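Long-range contact in putative pyridoxal phosphate-dependent transferase (Clostridium difficile, PDB 4DQ6), which is a putative pyridoxal-phosphate-dependent transferase of the class I and II aminotransferase family, with pyridoxal-5'-phosphate bound in its pocket: residues D115-Q120 with L167-N172. Sequence-based numbering, arbitrary orientation.
Sequences DKIMIQ and LFILCN
Met118 straddles Leu167 and Ile169 as a parallel beta bridge opposite Phe168: Met118 N donates to Leu167 O (3.0 Å), and Ile169 N donates to Met118 O (2.8 Å), both bonds nearly straight. Strands 116-119 and 167-171 run at 22° to each other, and beyond Met118 they part enough for water to take over the ladder. One water accepts from Gln120 N and donates to Ile169 O, standing where a direct bond would continue the pattern; a second donates to Gln120 OE1 (2.7 Å) and accepts from Cys171 N.

On one face of the sheet, Met118 meets Phe168 in a Met-aromatic contact. With CG anti to the backbone N (chi1 -180°) and the chain extended as far as the sulfur, the methionine brings SD to the edge of the ring, 4.6 Å from the Phe168 centroid and 3.5 Å from Phe168 CE2. Gln120 reaches the ring edge further along, its CD 3.6 Å from Phe168 CZ and its amide plane turned 71° from the ring; the water on OE1 ties this side chain to the Cys171 backbone. On the other face, Ile117 and Leu167 lie side by side through their CD1 methyls, while Ile117 CG2 packs 3.8 Å from Ile169 CG1, and Ile119 CG2 rests against Ile169 CB.

These are adjacent inner strands of the mixed seven-stranded sheet in the PLP-binding domain. Helix 183-195 covers the Phe168 face through Leu189 and Cys193, and helix 126-133 covers the Ile117 and Ile169 face through Val131 and Phe127. Strand 137-140 pairs with the far edge of 116-119, strand 199-203 flanks 165-171, and the latter carries Cys171 at its end to the bound pyridoxal-5'-phosphate.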
loop_
_atom_site.group_PDB
_atom_site.type_symbol
_atom_site.label_atom_id
_atom_site.label_comp_id
_atom_site.label_asym_id
_atom_site.label_seq_id
_atom_site.Cartn_x
_atom_site.Cartn_y
_atom_site.Cartn_z
ATOM N N ASP A 115 15.382 5.026 21.809
ATOM C CA ASP A 115 14.514 4.499 22.876
ATOM C C ASP A 115 14.514 2.976 22.756
ATOM O O ASP A 115 14.667 2.410 21.636
ATOM C CB ASP A 115 13.057 4.991 22.773
ATOM C CG ASP A 115 12.848 6.359 23.327
ATOM O OD1 ASP A 115 13.778 6.908 23.963
ATOM O OD2 ASP A 115 11.767 6.934 23.188
ATOM N N LYS A 116 14.341 2.336 23.911
ATOM C CA LYS A 116 14.320 0.876 24.009
ATOM C C LYS A 116 12.911 0.296 23.783
ATOM O O LYS A 116 11.938 0.851 24.282
ATOM C CB LYS A 116 14.861 0.421 25.367
ATOM C CG LYS A 116 16.353 0.628 25.570
ATOM C CD LYS A 116 16.684 0.444 27.046
ATOM C CE LYS A 116 18.164 0.601 27.313
ATOM N NZ LYS A 116 18.494 2.035 27.517
ATOM N N ILE A 117 12.847 -0.795 23.004
ATOM C CA ILE A 117 11.634 -1.520 22.637
ATOM C C ILE A 117 11.965 -2.992 22.845
ATOM O O ILE A 117 13.005 -3.492 22.363
ATOM C CB ILE A 117 11.261 -1.252 21.166
ATOM C CG1 ILE A 117 10.935 0.242 20.939
ATOM C CG2 ILE A 117 10.106 -2.181 20.783
ATOM C CD1 ILE A 117 10.618 0.632 19.505
ATOM N N MET A 118 11.050 -3.681 23.526
ATOM C CA MET A 118 11.253 -5.040 23.929
ATOM C C MET A 118 10.435 -5.993 23.093
ATOM O O MET A 118 9.249 -5.707 22.777
ATOM C CB MET A 118 10.910 -5.208 25.423
ATOM C CG MET A 118 11.096 -6.602 25.943
ATOM S SD MET A 118 10.768 -6.898 27.707
ATOM C CE MET A 118 12.194 -6.169 28.466
ATOM N N ILE A 119 11.103 -7.083 22.692
ATOM C CA ILE A 119 10.409 -8.230 22.002
ATOM C C ILE A 119 10.775 -9.545 22.675
ATOM O O ILE A 119 11.698 -9.571 23.532
ATOM C CB ILE A 119 10.711 -8.320 20.486
ATOM C CG1 ILE A 119 12.136 -8.763 20.217
ATOM C CG2 ILE A 119 10.326 -7.024 19.733
ATOM C CD1 ILE A 119 12.447 -8.997 18.735
ATOM N N GLN A 120 10.064 -10.645 22.411
ATOM C CA GLN A 120 10.397 -11.982 22.921
ATOM C C GLN A 120 10.774 -12.920 21.783
ATOM O O GLN A 120 9.941 -13.212 20.900
ATOM C CB GLN A 120 9.222 -12.588 23.665
ATOM C CG GLN A 120 8.641 -11.730 24.773
ATOM C CD GLN A 120 7.344 -12.247 25.338
ATOM O OE1 GLN A 120 6.330 -12.332 24.641
ATOM N NE2 GLN A 120 7.350 -12.600 26.617
ATOM N N LEU A 167 8.159 0.592 24.839
ATOM C CA LEU A 167 7.151 -0.226 24.105
ATOM C C LEU A 167 7.521 -1.685 24.211
ATOM O O LEU A 167 8.711 -2.029 24.244
ATOM C CB LEU A 167 7.032 0.060 22.540
ATOM C CG LEU A 167 6.633 1.453 22.060
ATOM C CD1 LEU A 167 6.690 1.584 20.524
ATOM C CD2 LEU A 167 5.213 1.750 22.543
ATOM N N PHE A 168 6.482 -2.534 24.197
ATOM C CA PHE A 168 6.621 -3.969 24.180
ATOM C C PHE A 168 5.848 -4.486 23.005
ATOM O O PHE A 168 4.631 -4.160 22.893
ATOM C CB PHE A 168 6.114 -4.563 25.524
ATOM C CG PHE A 168 6.350 -6.054 25.664
ATOM C CD1 PHE A 168 5.570 -6.950 24.941
ATOM C CD2 PHE A 168 7.353 -6.565 26.553
ATOM C CE1 PHE A 168 5.782 -8.310 25.087
ATOM C CE2 PHE A 168 7.571 -7.934 26.657
ATOM C CZ PHE A 168 6.774 -8.790 25.917
ATOM N N ILE A 169 6.528 -5.249 22.143
ATOM C CA ILE A 169 5.810 -5.780 20.987
ATOM C C ILE A 169 5.531 -7.273 21.271
ATOM O O ILE A 169 6.481 -8.065 21.411
ATOM C CB ILE A 169 6.571 -5.610 19.636
ATOM C CG1 ILE A 169 7.145 -4.213 19.443
ATOM C CG2 ILE A 169 5.637 -6.006 18.459
ATOM C CD1 ILE A 169 7.842 -3.976 18.110
ATOM N N LEU A 170 4.244 -7.614 21.370
ATOM C CA LEU A 170 3.800 -8.908 21.799
ATOM C C LEU A 170 3.276 -9.590 20.513
ATOM O O LEU A 170 2.590 -8.956 19.637
ATOM C CB LEU A 170 2.650 -8.806 22.807
ATOM C CG LEU A 170 1.720 -10.008 23.035
ATOM C CD1 LEU A 170 2.525 -11.066 23.787
ATOM C CD2 LEU A 170 0.478 -9.627 23.807
ATOM N N CYS A 171 3.610 -10.881 20.325
ATOM C CA CYS A 171 3.017 -11.690 19.278
ATOM C C CYS A 171 2.019 -12.672 19.879
ATOM O O CYS A 171 2.412 -13.488 20.690
ATOM C CB CYS A 171 4.147 -12.432 18.549
ATOM S SG CYS A 171 3.755 -13.018 16.893
ATOM N N ASN A 172 0.735 -12.594 19.470
ATOM C CA ASN A 172 -0.358 -13.373 20.088
ATOM C C ASN A 172 -1.420 -13.715 19.104
ATOM O O ASN A 172 -2.210 -12.873 18.814
ATOM C CB ASN A 172 -0.891 -12.473 21.252
ATOM C CG ASN A 172 -2.109 -12.994 21.988
ATOM O OD1 ASN A 172 -2.155 -14.137 22.298
ATOM N ND2 ASN A 172 -3.064 -12.070 22.374
HETATM O O HOH W 1 5.600 -12.267 22.056
HETATM O O HOH W 2 7.536 -10.514 20.950
#